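Local coordinates for putative Acyl-CoA binding protein (ACBP) (Oryza sativa Japonica Group, PDB 5H3G) that binds medium- and long-chain acyl-CoA esters with high affinity, and phosphatidic acid and phosphatidylcholine in vitro, and may take part in phospholipid biosynthesis, at residues I31-Y36 / D61-V66; M4-D9 / S70-M75; E11-K16 / K81-L86. All blocks are in the same frame, centred on the assembly; numbering follows the deposited sequence. Where two conformers were deposited one is given.

Overall arrangement
The chain folds as the four-helix bundle of the acyl-CoA-binding protein family. Helix 4-17 comes first. Its start meets the start of helix 71-92 in contact 2, and its later part meets a later part of the same helix in contact 3. Each closes a loop of about sixty residues. The two contacts cross along the chain, their segments alternating, since the two helices run side by side in the same general direction. Contact 1 closes a shorter loop that falls within both, joining helix 26-41 to helix 57-64. Helix 26-41 also touches helix 71-92: Leu32 and Leu35 of contact 1 pack on Lys81 of contact 3.

Contact 1: residues I31-Y36 / D61-V66; sequences ILYGLY and DAWKAV
Gly34 and Trp63 bring their backbones together, with the two CA atoms 3.8 Å apart. Gly34 CA also lies 3.7 Å from Ala62 O. With no CB on Gly34, the backbones can come this close; the place a CB would take lies hard against Ala62 O. Val66 can be followed outward from this point. Its CB is directed toward 31-36 and splits into two methyls. CG2 lies between the backbone N and the carbonyl carbon and reaches Gly34 O at 3.5 Å. CG1, anti to the carbonyl carbon (chi1 -69°), meets Leu35 CD2 at 3.8 Å. Leu35 and Val66 cross there at about a right angle. On the Trp63 side, the indole CD1 passes Gly34 O at 3.9 Å, while NE1 donates to Gly42 O. Tyr33 OH ends 4.3 Å from Trp63 CE3. No hydrogen bond links the two segments, so the contact is close packing. Tyr33, Gly34, Leu35 and Tyr36 belong to the acyl-CoA site inferred by similarity. Trp63 and Val66 of helix 57-64 and the turn after it pack on Gln38 of helix 26-41, and Leu32 and Leu35 face helix 71-92. Helix 26-41 thus lies between the other two.

Contact 2: residues M4-D9 / S70-M75; sequences MGLQED and SKEEAM
Leu6 reaches across to Glu72 and Met75, and beside it Gln7 meets Met75 and Lys71. Leu6 is directed toward 70-75, with CG anti to the backbone N (chi1 179°). Its CD2 methyl does most of the touching. The bend of Glu72 at its second torsion (chi2 93°) lays the flat face of the carboxylate over this methyl, with Glu72 CD 3.3 Å from Leu6 CD2. Met75 CB comes to the same methyl from another side, at 3.9 Å from Leu6 CD2. The leucine and these two chains cross obliquely, as Gln7 does with Met75 and Lys71.

Met75 has an extended chain beyond CG. Its CE methyl comes in at a slant over the amide of Gln7, on the side of the O and N. Gln7 is deposited in two conformers, and this approach holds for one of them. In that conformer the extended chain of Lys71 brings its CE 3.4 Å from Gln7 OE1, and Gln7 NE2 is hydrogen-bonded to Glu11 OE2, one turn further on.

The helix 71-92 side begins with a capping box. Ser70 OG accepts from Glu73 N at 2.9 Å, and Ser70 N donates to Glu73 OE1 at 3.0 Å. The box caps the first turn, which carries Lys71 and Glu72; Met75 follows one turn on from Lys71.

The contact joins the first turns of helices 4-17 and 71-92, whose segments run at 41° to each other, and Met75 also packs on Ala39 of helix 26-41. Glu72 OE2 takes a hydrogen bond from Ser3 OG, just before helix 4-17. With an alanine here, Ser3 OG would probably lose its carboxylate partner and Leu6 CD2 the flat group that covers it. The contact is thus mixed: a small leucine-methionine patch is bordered by polar chains, and Gln7 and Glu72 find hydrogen-bond partners outside the two segments.

Contact 3: residues E11-K16 / K81-L86; sequences EQYAEK and KVKQLL
Tyr13 meets Leu86 along the CD1-CE1 edge of its ring. Leu86 CD1 sits in the ring plane, 3.9 Å from Tyr13 CD1 and 4.0 Å from Tyr13 CE1. Val82 CG1 approaches obliquely, 4.1 Å from Tyr13 CD1, and also lies 3.7 Å from Tyr13 O. The second methyl of Leu86, CD2, packs on Lys16 O at 3.7 Å. Its CD1 also touches Lys16 CB at 4.0 Å, so Leu86 fits between Tyr13 and Lys16. Side-chain packing carries the contact, with two methyls also resting on carbonyl oxygens; no hydrogen bond joins the segments. The Tyr13 torsion sets its ring: with CG anti to the carbonyl carbon (chi1 -81°), the ring stands against helix 71-92. CB of Lys16 makes the contact, while the extended chain carries NZ away from 81-86. Lys16 O is also hydrogen-bonded to Thr19 OG1 after helix 4-17. Leu86 touches Thr19 and Leu20 there too. Tyr78, an acyl-CoA-binding residue by similarity, lies next to Val82 and meets Ala14, so this packing probably backs that site. The segment axes cross at 39°, 9.9 Å apart. Val82 meets Leu32 of helix 26-41, so helix 71-92 is packed between helices 4-17 and 26-41.

Contact 1: residues I31-Y36 / D61-V66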
loop_
_atom_site.group_PDB
_atom_site.type_symbol
_atom_site.label_atom_id
_atom_site.label_comp_id
_atom_site.label_asym_id
_atom_site.label_seq_id
_atom_site.Cartn_x
_atom_site.Cartn_y
_atom_site.Cartn_z
ATOM N N ILE A 31 4.795 -2.827 1.278
ATOM C CA ILE A 31 4.226 -1.803 2.149
ATOM C C ILE A 31 3.010 -1.165 1.491
ATOM O O ILE A 31 1.961 -0.988 2.122
ATOM C CB ILE A 31 5.296 -0.759 2.512
ATOM C CG1 ILE A 31 6.295 -1.362 3.502
ATOM C CG2 ILE A 31 4.649 0.501 3.083
ATOM C CD1 ILE A 31 7.588 -0.611 3.586
ATOM N N LEU A 32 3.123 -0.828 0.204
ATOM C CA LEU A 32 1.991 -0.239 -0.503
ATOM C C LEU A 32 0.837 -1.223 -0.604
ATOM O O LEU A 32 -0.331 -0.836 -0.451
ATOM C CB LEU A 32 2.409 0.220 -1.906
ATOM C CG LEU A 32 3.419 1.366 -1.971
ATOM C CD1 LEU A 32 3.566 1.870 -3.393
ATOM C CD2 LEU A 32 2.964 2.472 -1.027
ATOM N N TYR A 33 1.139 -2.492 -0.879
ATOM C CA TYR A 33 0.085 -3.496 -0.971
ATOM C C TYR A 33 -0.716 -3.546 0.322
ATOM O O TYR A 33 -1.948 -3.473 0.305
ATOM C CB TYR A 33 0.681 -4.873 -1.310
ATOM C CG TYR A 33 -0.339 -6.004 -1.235
ATOM C CD1 TYR A 33 -1.144 -6.323 -2.326
ATOM C CD2 TYR A 33 -0.515 -6.731 -0.056
ATOM C CE1 TYR A 33 -2.093 -7.351 -2.243
ATOM C CE2 TYR A 33 -1.465 -7.740 0.039
ATOM C CZ TYR A 33 -2.237 -8.048 -1.055
ATOM O OH TYR A 33 -3.163 -9.069 -0.940
ATOM N N GLY A 34 -0.031 -3.652 1.457
ATOM C CA GLY A 34 -0.760 -3.803 2.708
ATOM C C GLY A 34 -1.661 -2.620 2.999
ATOM O O GLY A 34 -2.811 -2.790 3.418
ATOM N N LEU A 35 -1.155 -1.407 2.779
ATOM C CA LEU A 35 -1.956 -0.218 3.033
ATOM C C LEU A 35 -3.097 -0.101 2.037
ATOM O O LEU A 35 -4.191 0.344 2.392
ATOM C CB LEU A 35 -1.083 1.033 2.990
ATOM C CG LEU A 35 -0.150 1.177 4.183
ATOM C CD1 LEU A 35 0.869 2.265 3.880
ATOM C CD2 LEU A 35 -1.011 1.524 5.370
ATOM N N TYR A 36 -2.872 -0.492 0.779
ATOM C CA TYR A 36 -3.951 -0.425 -0.196
ATOM C C TYR A 36 -5.084 -1.371 0.179
ATOM O O TYR A 36 -6.262 -0.999 0.119
ATOM C CB TYR A 36 -3.423 -0.761 -1.588
ATOM C CG TYR A 36 -4.460 -0.538 -2.667
ATOM C CD1 TYR A 36 -4.643 0.711 -3.227
ATOM C CD2 TYR A 36 -5.274 -1.578 -3.099
ATOM C CE1 TYR A 36 -5.595 0.923 -4.225
ATOM C CE2 TYR A 36 -6.232 -1.381 -4.075
ATOM C CZ TYR A 36 -6.391 -0.123 -4.642
ATOM O OH TYR A 36 -7.336 0.079 -5.623
ATOM N N ASP A 61 1.234 -10.932 5.232
ATOM C CA ASP A 61 1.892 -10.337 6.393
ATOM C C ASP A 61 1.887 -8.816 6.320
ATOM O O ASP A 61 1.711 -8.137 7.338
ATOM C CB ASP A 61 3.327 -10.852 6.510
ATOM C CG ASP A 61 3.406 -12.263 7.080
ATOM O OD1 ASP A 61 2.400 -12.780 7.613
ATOM O OD2 ASP A 61 4.497 -12.863 7.004
ATOM N N ALA A 62 2.086 -8.253 5.123
ATOM C CA ALA A 62 2.086 -6.802 5.007
ATOM C C ALA A 62 0.715 -6.234 5.337
ATOM O O ALA A 62 0.600 -5.151 5.919
ATOM C CB ALA A 62 2.512 -6.389 3.594
ATOM N N TRP A 63 -0.341 -6.952 4.961
ATOM C CA TRP A 63 -1.697 -6.498 5.233
ATOM C C TRP A 63 -2.029 -6.670 6.713
ATOM O O TRP A 63 -2.562 -5.757 7.354
ATOM C CB TRP A 63 -2.651 -7.285 4.331
ATOM C CG TRP A 63 -4.087 -6.926 4.356
ATOM C CD1 TRP A 63 -4.681 -5.873 4.989
ATOM C CD2 TRP A 63 -5.130 -7.636 3.685
ATOM N NE1 TRP A 63 -6.043 -5.899 4.763
ATOM C CE2 TRP A 63 -6.339 -6.972 3.963
ATOM C CE3 TRP A 63 -5.156 -8.773 2.876
ATOM C CZ2 TRP A 63 -7.562 -7.414 3.458
ATOM C CZ3 TRP A 63 -6.371 -9.214 2.386
ATOM C CH2 TRP A 63 -7.552 -8.535 2.676
ATOM N N LYS A 64 -1.684 -7.826 7.274
ATOM C CA LYS A 64 -1.867 -8.060 8.707
ATOM C C LYS A 64 -1.198 -6.972 9.543
ATOM O O LYS A 64 -1.722 -6.561 10.592
ATOM C CB LYS A 64 -1.313 -9.442 9.061
ATOM C CG LYS A 64 -1.380 -9.824 10.536
ATOM C CD LYS A 64 -2.794 -9.864 11.060
ATOM C CE LYS A 64 -2.826 -10.410 12.488
ATOM N NZ LYS A 64 -4.219 -10.604 13.000
ATOM N N ALA A 65 -0.055 -6.469 9.075
ATOM C CA ALA A 65 0.725 -5.519 9.855
ATOM C C ALA A 65 0.017 -4.186 10.059
ATOM O O ALA A 65 0.355 -3.460 11.003
ATOM C CB ALA A 65 2.082 -5.283 9.196
ATOM N N VAL A 66 -0.942 -3.832 9.212
ATOM C CA VAL A 66 -1.646 -2.565 9.355
ATOM C C VAL A 66 -3.083 -2.786 9.818
ATOM O O VAL A 66 -3.924 -1.897 9.694
ATOM C CB VAL A 66 -1.579 -1.740 8.059
ATOM C CG1 VAL A 66 -0.160 -1.251 7.832
ATOM C CG2 VAL A 66 -2.029 -2.599 6.856
#

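Contact 2: residues M4-D9 / S70-M75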
loop_
_atom_site.group_PDB
_atom_site.type_symbol
_atom_site.label_atom_id
_atom_site.label_comp_id
_atom_site.label_asym_id
_atom_site.label_seq_id
_atom_site.Cartn_x
_atom_site.Cartn_y
_atom_site.Cartn_z
ATOM N N MET A 4 -14.025 13.630 1.798
ATOM C CA MET A 4 -14.027 13.783 0.344
ATOM C C MET A 4 -12.629 14.074 -0.190
ATOM O O MET A 4 -12.158 13.408 -1.120
ATOM C CB MET A 4 -15.007 14.891 -0.054
ATOM C CG MET A 4 -15.232 15.032 -1.550
ATOM S SD MET A 4 -16.434 16.327 -1.935
ATOM C CE MET A 4 -15.567 17.783 -1.343
ATOM N N GLY A 5 -11.945 15.060 0.392
ATOM C CA GLY A 5 -10.627 15.424 -0.103
ATOM C C GLY A 5 -9.635 14.283 0.006
ATOM O O GLY A 5 -8.818 14.070 -0.893
ATOM N N LEU A 6 -9.709 13.521 1.096
ATOM C CA LEU A 6 -8.827 12.371 1.251
ATOM C C LEU A 6 -9.131 11.279 0.232
ATOM O O LEU A 6 -8.208 10.677 -0.325
ATOM C CB LEU A 6 -8.942 11.810 2.659
ATOM C CG LEU A 6 -8.057 10.589 2.852
ATOM C CD1 LEU A 6 -6.611 11.033 2.788
ATOM C CD2 LEU A 6 -8.371 9.890 4.141
ATOM N N GLN A 7 -10.414 10.978 0.006
ATOM C CA GLN A 7 -10.770 9.961 -0.979
ATOM C C GLN A 7 -10.279 10.354 -2.366
ATOM O O GLN A 7 -9.783 9.509 -3.123
ATOM C CB GLN A 7 -12.285 9.742 -0.986
ATOM C CG GLN A 7 -12.753 8.693 -1.986
ATOM C CD GLN A 7 -12.657 7.280 -1.444
ATOM O OE1 GLN A 7 -12.987 7.027 -0.284
ATOM N NE2 GLN A 7 -12.214 6.348 -2.283
ATOM N N GLU A 8 -10.405 11.640 -2.712
ATOM C CA GLU A 8 -9.900 12.123 -3.993
ATOM C C GLU A 8 -8.390 11.950 -4.075
ATOM O O GLU A 8 -7.868 11.425 -5.064
ATOM C CB GLU A 8 -10.284 13.594 -4.185
ATOM C CG GLU A 8 -11.791 13.838 -4.246
ATOM C CD GLU A 8 -12.168 15.319 -4.278
ATOM O OE1 GLU A 8 -11.298 16.177 -4.010
ATOM O OE2 GLU A 8 -13.345 15.623 -4.573
ATOM N N ASP A 9 -7.677 12.396 -3.033
ATOM C CA ASP A 9 -6.229 12.215 -2.964
ATOM C C ASP A 9 -5.853 10.753 -3.116
ATOM O O ASP A 9 -4.884 10.423 -3.801
ATOM C CB ASP A 9 -5.688 12.725 -1.624
ATOM C CG ASP A 9 -5.608 14.234 -1.548
ATOM O OD1 ASP A 9 -5.793 14.911 -2.574
ATOM O OD2 ASP A 9 -5.353 14.735 -0.433
ATOM N N SER A 70 -8.388 2.698 10.418
ATOM C CA SER A 70 -9.577 3.125 9.698
ATOM C C SER A 70 -9.279 3.339 8.210
ATOM O O SER A 70 -8.124 3.433 7.775
ATOM C CB SER A 70 -10.123 4.418 10.287
ATOM O OG SER A 70 -9.220 5.485 10.055
ATOM N N LYS A 71 -10.355 3.405 7.421
ATOM C CA LYS A 71 -10.237 3.765 6.009
ATOM C C LYS A 71 -9.521 5.093 5.856
ATOM O O LYS A 71 -8.663 5.267 4.978
ATOM C CB LYS A 71 -11.634 3.835 5.382
ATOM C CG LYS A 71 -11.683 4.364 3.953
ATOM C CD LYS A 71 -13.121 4.381 3.438
ATOM C CE LYS A 71 -13.145 4.435 1.917
ATOM N NZ LYS A 71 -14.526 4.421 1.349
ATOM N N GLU A 72 -9.856 6.042 6.716
ATOM C CA GLU A 72 -9.212 7.338 6.654
ATOM C C GLU A 72 -7.723 7.213 6.977
ATOM O O GLU A 72 -6.890 7.793 6.277
ATOM C CB GLU A 72 -9.949 8.288 7.597
ATOM C CG GLU A 72 -9.626 9.770 7.452
ATOM C CD GLU A 72 -10.528 10.581 6.534
ATOM O OE1 GLU A 72 -11.355 9.991 5.817
ATOM O OE2 GLU A 72 -10.372 11.834 6.525
ATOM N N GLU A 73 -7.366 6.412 8.000
ATOM C CA GLU A 73 -5.964 6.267 8.401
ATOM C C GLU A 73 -5.142 5.571 7.324
ATOM O O GLU A 73 -4.026 6.000 7.010
ATOM C CB GLU A 73 -5.844 5.480 9.707
ATOM C CG GLU A 73 -6.142 6.274 10.963
ATOM C CD GLU A 73 -6.163 5.420 12.236
ATOM O OE1 GLU A 73 -6.428 4.202 12.161
ATOM O OE2 GLU A 73 -5.922 5.971 13.324
ATOM N N ALA A 74 -5.652 4.456 6.792
ATOM C CA ALA A 74 -4.862 3.668 5.848
ATOM C C ALA A 74 -4.739 4.376 4.510
ATOM O O ALA A 74 -3.674 4.324 3.880
ATOM C CB ALA A 74 -5.476 2.280 5.671
ATOM N N MET A 75 -5.813 5.031 4.054
ATOM C CA MET A 75 -5.711 5.905 2.886
ATOM C C MET A 75 -4.644 6.954 3.109
ATOM O O MET A 75 -3.833 7.236 2.219
ATOM C CB MET A 75 -7.043 6.604 2.601
ATOM C CG MET A 75 -8.060 5.805 1.828
ATOM S SD MET A 75 -9.495 6.798 1.343
ATOM C CE MET A 75 -10.298 5.599 0.296
#

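Contact 3: residues E11-K16 / K81-L86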
loop_
_atom_site.group_PDB
_atom_site.type_symbol
_atom_site.label_atom_id
_atom_site.label_comp_id
_atom_site.label_asym_id
_atom_site.label_seq_id
_atom_site.Cartn_x
_atom_site.Cartn_y
_atom_site.Cartn_z
ATOM N N GLU A 11 -7.449 8.191 -4.578
ATOM C CA GLU A 11 -7.618 7.697 -5.934
ATOM C C GLU A 11 -6.567 8.295 -6.852
ATOM O O GLU A 11 -6.033 7.602 -7.721
ATOM C CB GLU A 11 -9.036 7.993 -6.409
ATOM C CG GLU A 11 -10.065 7.253 -5.556
ATOM C CD GLU A 11 -11.495 7.686 -5.809
ATOM O OE1 GLU A 11 -11.719 8.543 -6.688
ATOM O OE2 GLU A 11 -12.396 7.166 -5.117
ATOM N N GLN A 12 -6.216 9.561 -6.634
ATOM C CA GLN A 12 -5.188 10.188 -7.460
ATOM C C GLN A 12 -3.834 9.527 -7.247
ATOM O O GLN A 12 -3.135 9.190 -8.211
ATOM C CB GLN A 12 -5.121 11.685 -7.160
ATOM C CG GLN A 12 -6.332 12.465 -7.666
ATOM C CD GLN A 12 -6.318 13.923 -7.237
ATOM O OE1 GLN A 12 -5.277 14.463 -6.856
ATOM N NE2 GLN A 12 -7.479 14.565 -7.291
ATOM N N TYR A 13 -3.444 9.321 -5.993
ATOM C CA TYR A 13 -2.131 8.741 -5.749
ATOM C C TYR A 13 -2.092 7.257 -6.073
ATOM O O TYR A 13 -1.035 6.749 -6.457
ATOM C CB TYR A 13 -1.697 9.015 -4.320
ATOM C CG TYR A 13 -1.133 10.407 -4.224
ATOM C CD1 TYR A 13 0.088 10.713 -4.803
ATOM C CD2 TYR A 13 -1.842 11.422 -3.599
ATOM C CE1 TYR A 13 0.599 11.989 -4.747
ATOM C CE2 TYR A 13 -1.339 12.697 -3.533
ATOM C CZ TYR A 13 -0.114 12.976 -4.104
ATOM O OH TYR A 13 0.402 14.250 -4.041
ATOM N N ALA A 14 -3.214 6.539 -5.940
ATOM C CA ALA A 14 -3.221 5.159 -6.421
ATOM C C ALA A 14 -2.962 5.117 -7.920
ATOM O O ALA A 14 -2.276 4.213 -8.412
ATOM C CB ALA A 14 -4.546 4.476 -6.084
ATOM N N GLU A 15 -3.466 6.110 -8.654
ATOM C CA GLU A 15 -3.163 6.191 -10.081
ATOM C C GLU A 15 -1.709 6.582 -10.316
ATOM O O GLU A 15 -1.041 6.017 -11.189
ATOM C CB GLU A 15 -4.111 7.181 -10.760
ATOM C CG GLU A 15 -5.546 6.669 -10.819
ATOM C CD GLU A 15 -6.557 7.727 -11.225
ATOM O OE1 GLU A 15 -6.140 8.850 -11.577
ATOM O OE2 GLU A 15 -7.772 7.431 -11.187
ATOM N N LYS A 16 -1.195 7.532 -9.536
ATOM C CA LYS A 16 0.185 7.962 -9.734
ATOM C C LYS A 16 1.171 6.867 -9.346
ATOM O O LYS A 16 2.299 6.842 -9.857
ATOM C CB LYS A 16 0.454 9.233 -8.928
ATOM C CG LYS A 16 -0.264 10.469 -9.442
ATOM C CD LYS A 16 0.044 11.638 -8.524
ATOM C CE LYS A 16 -0.446 12.949 -9.101
ATOM N NZ LYS A 16 0.181 14.103 -8.389
ATOM N N LYS A 81 3.112 7.205 1.848
ATOM C CA LYS A 81 4.150 6.304 1.346
ATOM C C LYS A 81 4.351 6.466 -0.156
ATOM O O LYS A 81 5.494 6.470 -0.637
ATOM C CB LYS A 81 3.796 4.848 1.671
ATOM C CG LYS A 81 3.804 4.532 3.165
ATOM C CD LYS A 81 5.198 4.674 3.751
ATOM C CE LYS A 81 5.207 4.367 5.237
ATOM N NZ LYS A 81 4.386 3.170 5.546
ATOM N N VAL A 82 3.257 6.592 -0.913
ATOM C CA VAL A 82 3.369 6.782 -2.362
ATOM C C VAL A 82 4.060 8.099 -2.668
ATOM O O VAL A 82 4.958 8.156 -3.515
ATOM C CB VAL A 82 1.992 6.700 -3.043
ATOM C CG1 VAL A 82 2.110 7.125 -4.501
ATOM C CG2 VAL A 82 1.455 5.282 -2.977
ATOM N N LYS A 83 3.683 9.170 -1.960
ATOM C CA LYS A 83 4.313 10.471 -2.156
ATOM C C LYS A 83 5.820 10.390 -1.954
ATOM O O LYS A 83 6.603 10.920 -2.749
ATOM C CB LYS A 83 3.702 11.485 -1.190
ATOM C CG LYS A 83 4.369 12.821 -1.213
ATOM C CD LYS A 83 4.324 13.400 -2.612
ATOM C CE LYS A 83 4.768 14.846 -2.593
ATOM N NZ LYS A 83 4.792 15.424 -3.964
ATOM N N GLN A 84 6.241 9.727 -0.873
ATOM C CA GLN A 84 7.668 9.574 -0.608
ATOM C C GLN A 84 8.355 8.820 -1.740
ATOM O O GLN A 84 9.410 9.239 -2.236
ATOM C CB GLN A 84 7.874 8.859 0.724
ATOM C CG GLN A 84 9.329 8.670 1.083
ATOM C CD GLN A 84 9.504 7.919 2.383
ATOM O OE1 GLN A 84 8.552 7.333 2.912
ATOM N NE2 GLN A 84 10.721 7.929 2.909
ATOM N N LEU A 85 7.757 7.710 -2.177
ATOM C CA LEU A 85 8.351 6.928 -3.257
ATOM C C LEU A 85 8.409 7.719 -4.560
ATOM O O LEU A 85 9.381 7.609 -5.319
ATOM C CB LEU A 85 7.557 5.630 -3.447
ATOM C CG LEU A 85 7.857 4.599 -2.360
ATOM C CD1 LEU A 85 6.786 3.543 -2.328
ATOM C CD2 LEU A 85 9.209 3.954 -2.597
ATOM N N LEU A 86 7.372 8.516 -4.840
ATOM C CA LEU A 86 7.368 9.335 -6.052
ATOM C C LEU A 86 8.478 10.375 -6.013
ATOM O O LEU A 86 9.133 10.640 -7.031
ATOM C CB LEU A 86 6.013 10.018 -6.219
ATOM C CG LEU A 86 4.872 9.115 -6.693
ATOM C CD1 LEU A 86 3.549 9.801 -6.389
ATOM C CD2 LEU A 86 4.970 8.798 -8.175
#